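Local coordinates for protein putative carbonic anhydrase (Streptococcus mutans, PDB 3LAS) that probably catalyses the reversible hydration of carbon dioxide to hydrogencarbonate, as a zinc-dependent, beta-class carbonic anhydrase, at residues I35-C38 with H44-P47; D69-L74 with A136-S141. All coordinates share one frame; numbering follows the deposited sequence.

Contact 1 comes first along the chain: strand 33-38 leads through a short loop past the zinc ligand Cys38 into helix 45-49, and this local turn is closed when Val45 folds back on Ile35 and Thr37. Contact 2 opens after that closure, so the two are in series, without nesting or crossing; it closes a much longer loop, with 61 residues between its segments, and brings helix 127-140 against helix 68-80. Their centres are about 17 Å apart, yet they meet through strand 33-38, where Val36 CG2 packs 4.0 Å from Val70 CG1 and 4.2 Å from Leu74 CD1. Together they tie helices to the parallel part of the central sheet, and both touch the second subunit.

Contact 1 (I35-C38 with H44-P47); sequences IVTC and HVAP. With ZN (zinc ion), chain C.
Segment 35-38 of strand 33-38 and the start of the helix at 45-47 come closest at Thr37 and Val45, whose CA atoms stand 8.7 Å apart, a spacing bridged by side chains with no hydrogen bond across. Val45 does the work from the helix side, and its two methyls divide the strand between them. With CG1 anti to the backbone N (chi1 177°), that methyl goes to Ile35, while CG2, beside the N, turns to Thr37. Val45 CG1 lies 4.1 Å from Ile35 CD1, and here the two side chains run past one another in opposite senses. At Thr37 the approach is head-on, tip to tip, with its CG2 methyl 4.0 Å from Val45 CG2. The other branch of Thr37 looks elsewhere: OG1 is hydrogen-bonded to the carbonyl O of Leu89 on the neighbouring strand, which is consistent with the rotation that turns the CG2 methyl to Val45. Leu51 also packs on both Ile35 and Val45, and Phe9 of the second subunit packs on Ile35. This is the first half of a beta-alpha-beta unit, strand 33-38, helix 45-49, strand 56-61, in the alpha/beta fold of the beta-class enzymes. Right after Thr37 the strand delivers Cys38 to the metal. Cys38 SG binds the zinc ion at 2.3 Å, and water 1 sits 2.2 Å from the zinc ion. The chemistry thus separates cleanly: an apolar seam of methyl groups seats the strand on its helix, while the next residue carries a sulfur ligand to zinc. With water 1 as the fourth ligand, the zinc ion is held by Cys38, His91 and Cys94, whereas Asp40 is predicted as a ligand but is not among those seen here.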
loop_
_atom_site.group_PDB
_atom_site.type_symbol
_atom_site.label_atom_id
_atom_site.label_comp_id
_atom_site.label_asym_id
_atom_site.label_seq_id
_atom_site.Cartn_x
_atom_site.Cartn_y
_atom_site.Cartn_z
ATOM N N ILE A 35 -7.435 3.884 3.929
ATOM C CA ILE A 35 -6.601 3.411 5.055
ATOM C C ILE A 35 -5.169 3.559 4.705
ATOM O O ILE A 35 -4.774 3.217 3.573
ATOM C CB ILE A 35 -6.936 1.932 5.277
ATOM C CG1 ILE A 35 -8.435 1.792 5.696
ATOM C CG2 ILE A 35 -6.030 1.292 6.370
ATOM C CD1 ILE A 35 -9.011 0.478 5.181
ATOM N N VAL A 36 -4.352 4.121 5.588
ATOM C CA VAL A 36 -2.861 4.221 5.409
ATOM C C VAL A 36 -2.233 3.293 6.412
ATOM O O VAL A 36 -2.438 3.496 7.642
ATOM C CB VAL A 36 -2.416 5.676 5.635
ATOM C CG1 VAL A 36 -0.885 5.833 5.584
ATOM C CG2 VAL A 36 -3.119 6.637 4.644
ATOM N N THR A 37 -1.520 2.276 5.949
ATOM C CA THR A 37 -0.957 1.314 6.881
ATOM C C THR A 37 0.362 0.742 6.367
ATOM O O THR A 37 0.902 1.187 5.338
ATOM C CB THR A 37 -1.979 0.214 7.205
ATOM O OG1 THR A 37 -1.561 -0.573 8.316
ATOM C CG2 THR A 37 -2.301 -0.647 6.007
ATOM N N CYS A 38 0.941 -0.166 7.138
ATOM C CA CYS A 38 2.211 -0.764 6.774
ATOM C C CYS A 38 2.011 -1.911 5.804
ATOM O O CYS A 38 0.965 -2.604 5.785
ATOM C CB CYS A 38 2.853 -1.266 8.083
ATOM S SG CYS A 38 4.579 -1.927 7.759
ATOM N N HIS A 44 -3.573 -8.553 6.943
ATOM C CA HIS A 44 -4.479 -8.598 5.788
ATOM C C HIS A 44 -5.629 -7.675 6.135
ATOM O O HIS A 44 -6.431 -7.975 7.043
ATOM C CB HIS A 44 -4.881 -10.028 5.467
ATOM C CG HIS A 44 -3.780 -10.803 4.811
ATOM N ND1 HIS A 44 -3.958 -12.133 4.490
ATOM C CD2 HIS A 44 -2.530 -10.435 4.405
ATOM C CE1 HIS A 44 -2.857 -12.560 3.933
ATOM N NE2 HIS A 44 -1.964 -11.579 3.848
ATOM N N VAL A 45 -5.620 -6.505 5.511
ATOM C CA VAL A 45 -6.460 -5.385 5.948
ATOM C C VAL A 45 -7.936 -5.684 5.822
ATOM O O VAL A 45 -8.747 -5.315 6.694
ATOM C CB VAL A 45 -6.072 -4.133 5.137
ATOM C CG1 VAL A 45 -6.955 -3.021 5.525
ATOM C CG2 VAL A 45 -4.653 -3.771 5.416
ATOM N N ALA A 46 -8.345 -6.422 4.761
ATOM C CA ALA A 46 -9.775 -6.650 4.598
ATOM C C ALA A 46 -10.372 -7.446 5.706
ATOM O O ALA A 46 -11.374 -6.962 6.324
ATOM C CB ALA A 46 -10.074 -7.290 3.199
ATOM N N PRO A 47 -9.882 -8.630 6.089
ATOM C CA PRO A 47 -10.556 -9.348 7.204
ATOM C C PRO A 47 -10.348 -8.609 8.532
ATOM O O PRO A 47 -11.244 -8.640 9.386
ATOM C CB PRO A 47 -9.924 -10.744 7.176
ATOM C CG PRO A 47 -8.631 -10.559 6.499
ATOM C CD PRO A 47 -8.884 -9.489 5.424
HETATM ZN ZN ZN C . 5.399 -2.516 9.797
HETATM O O HOH W 1 6.717 -4.164 9.358
#

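Contact 2 (D69-L74 with A136-S141); sequences DVIRSL and ALLKNS
Ile71 and Leu74 of helix 68-80 pack on Leu138 of helix 127-140 and on Ser141, which follows in the chain, a contact on one face of the central sheet of the alpha/beta fold. CA atoms of Ile71 and Leu138 come to 7.6 Å, and no hydrogen bond crosses. Asp69, first in the segment, faces the dimer interface: its OD2 is hydrogen-bonded to Thr67 and Asn61 of the second subunit, while OD1 is taken from within the helix. Val70 turns to the sheet side, where it also meets Asn61. Ile71 is then the main residue of the contact. Its CG2, anti to the backbone N, reaches Ser141 OG at 3.9 Å; its CG1, beside that N (chi1 -71°), is 4.3 Å from Leu138 CD2. The Ser141 hydroxyl meets only aliphatic carbon here; its polar partner is the backbone N of Leu143, two residues on. Arg72 turns back to the subunit interface and grips Asp69 side-on: NE is 2.9 Å and NH2 2.8 Å from Asp69 OD1, which lies almost in the guanidinium plane. The syn lone pair serves NH2, and NE comes nearly along the C-O bond. Arg72 NH1 and NH2 also reach the carbonyls of Phe121 and Ala62 of the second subunit, consistent with the intrachain salt bridge holding the guanidinium in place for those bonds. Ser73 OG donates a hydrogen bond to Asp69 O at 2.9 Å, opposite Ser73 N across that carbonyl's plane, and is also hydrogen-bonded to Ala62 N of the second subunit. Leu74 closes the segment, over Ala34, Leu59 and Ile86 of the sheet. It crosses Leu138 at about a right angle, and the tight point is a single methyl pair, with Leu74 CD1 3.6 Å from Leu138 CD2.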
loop_
_atom_site.group_PDB
_atom_site.type_symbol
_atom_site.label_atom_id
_atom_site.label_comp_id
_atom_site.label_asym_id
_atom_site.label_seq_id
_atom_site.Cartn_x
_atom_site.Cartn_y
_atom_site.Cartn_z
ATOM N N ASP A 69 4.174 10.552 -1.426
ATOM C CA ASP A 69 3.392 9.611 -2.211
ATOM C C ASP A 69 2.075 9.294 -1.541
ATOM O O ASP A 69 1.055 9.185 -2.220
ATOM C CB ASP A 69 4.229 8.316 -2.388
ATOM C CG ASP A 69 3.642 7.343 -3.377
ATOM O OD1 ASP A 69 2.752 7.692 -4.190
ATOM O OD2 ASP A 69 4.089 6.179 -3.369
ATOM N N VAL A 70 2.033 9.172 -0.212
ATOM C CA VAL A 70 0.766 8.939 0.487
ATOM C C VAL A 70 -0.102 10.145 0.255
ATOM O O VAL A 70 -1.298 9.940 -0.045
ATOM C CB VAL A 70 1.020 8.646 1.958
ATOM C CG1 VAL A 70 -0.305 8.730 2.728
ATOM C CG2 VAL A 70 1.696 7.256 2.104
ATOM N N ILE A 71 0.388 11.353 0.345
ATOM C CA ILE A 71 -0.465 12.555 0.127
ATOM C C ILE A 71 -0.908 12.571 -1.335
ATOM O O ILE A 71 -2.107 12.798 -1.609
ATOM C CB ILE A 71 0.271 13.788 0.527
ATOM C CG1 ILE A 71 0.367 13.771 2.067
ATOM C CG2 ILE A 71 -0.502 15.028 -0.003
ATOM C CD1 ILE A 71 1.241 14.754 2.775
ATOM N N ARG A 72 -0.025 12.289 -2.323
ATOM C CA ARG A 72 -0.460 12.220 -3.694
ATOM C C ARG A 72 -1.633 11.266 -3.869
ATOM O O ARG A 72 -2.627 11.548 -4.568
ATOM C CB ARG A 72 0.746 11.771 -4.553
ATOM C CG ARG A 72 0.423 11.511 -6.041
ATOM C CD ARG A 72 1.540 10.768 -6.720
ATOM N NE ARG A 72 1.616 9.358 -6.324
ATOM C CZ ARG A 72 1.010 8.347 -6.949
ATOM N NH1 ARG A 72 0.194 8.479 -7.984
ATOM N NH2 ARG A 72 1.218 7.106 -6.512
ATOM N N SER A 73 -1.465 10.098 -3.256
ATOM C CA SER A 73 -2.444 9.055 -3.401
ATOM C C SER A 73 -3.761 9.411 -2.727
ATOM O O SER A 73 -4.846 9.065 -3.258
ATOM C CB SER A 73 -1.879 7.736 -2.876
ATOM O OG SER A 73 -0.703 7.356 -3.612
ATOM N N LEU A 74 -3.690 10.046 -1.563
ATOM C CA LEU A 74 -4.878 10.474 -0.894
ATOM C C LEU A 74 -5.583 11.569 -1.641
ATOM O O LEU A 74 -6.829 11.613 -1.610
ATOM C CB LEU A 74 -4.586 10.924 0.561
ATOM C CG LEU A 74 -4.172 9.830 1.504
ATOM C CD1 LEU A 74 -3.690 10.398 2.819
ATOM C CD2 LEU A 74 -5.373 8.873 1.747
ATOM N N ALA A 136 -0.630 14.337 12.241
ATOM C CA ALA A 136 -0.269 15.773 12.106
ATOM C C ALA A 136 0.242 16.108 10.746
ATOM O O ALA A 136 -0.130 17.204 10.224
ATOM C CB ALA A 136 0.798 16.111 13.142
ATOM N N LEU A 137 0.999 15.248 10.069
ATOM C CA LEU A 137 1.390 15.566 8.737
ATOM C C LEU A 137 0.221 15.688 7.789
ATOM O O LEU A 137 0.237 16.567 6.904
ATOM C CB LEU A 137 2.367 14.493 8.157
ATOM C CG LEU A 137 3.708 14.494 8.876
ATOM C CD1 LEU A 137 4.510 13.201 8.445
ATOM C CD2 LEU A 137 4.534 15.782 8.510
ATOM N N LEU A 138 -0.809 14.890 7.951
ATOM C CA LEU A 138 -2.012 15.014 7.119
ATOM C C LEU A 138 -2.771 16.265 7.406
ATOM O O LEU A 138 -3.176 17.005 6.471
ATOM C CB LEU A 138 -2.932 13.795 7.272
ATOM C CG LEU A 138 -2.288 12.480 6.827
ATOM C CD1 LEU A 138 -3.178 11.309 7.300
ATOM C CD2 LEU A 138 -2.135 12.473 5.299
ATOM N N LYS A 139 -2.930 16.593 8.685
ATOM C CA LYS A 139 -3.665 17.813 9.058
ATOM C C LYS A 139 -2.907 19.049 8.624
ATOM O O LYS A 139 -3.619 20.085 8.282
ATOM C CB LYS A 139 -3.867 17.780 10.574
ATOM C CG LYS A 139 -5.029 16.852 10.981
ATOM C CD LYS A 139 -5.381 16.870 12.472
ATOM C CE LYS A 139 -6.455 15.790 12.706
ATOM N N ASN A 140 -1.618 19.033 8.502
ATOM C CA ASN A 140 -0.879 20.224 8.060
ATOM C C ASN A 140 -0.734 20.306 6.549
ATOM O O ASN A 140 -0.257 21.340 6.022
ATOM C CB ASN A 140 0.482 20.182 8.701
ATOM C CG ASN A 140 0.422 20.391 10.208
ATOM O OD1 ASN A 140 1.334 20.023 10.894
ATOM N ND2 ASN A 140 -0.659 20.907 10.693
ATOM N N SER A 141 -1.205 19.342 5.818
ATOM C CA SER A 141 -1.021 19.387 4.354
ATOM C C SER A 141 -2.197 20.217 3.778
ATOM O O SER A 141 -3.368 19.859 4.012
ATOM C CB SER A 141 -1.178 17.983 3.789
ATOM O OG SER A 141 -1.238 18.101 2.352
#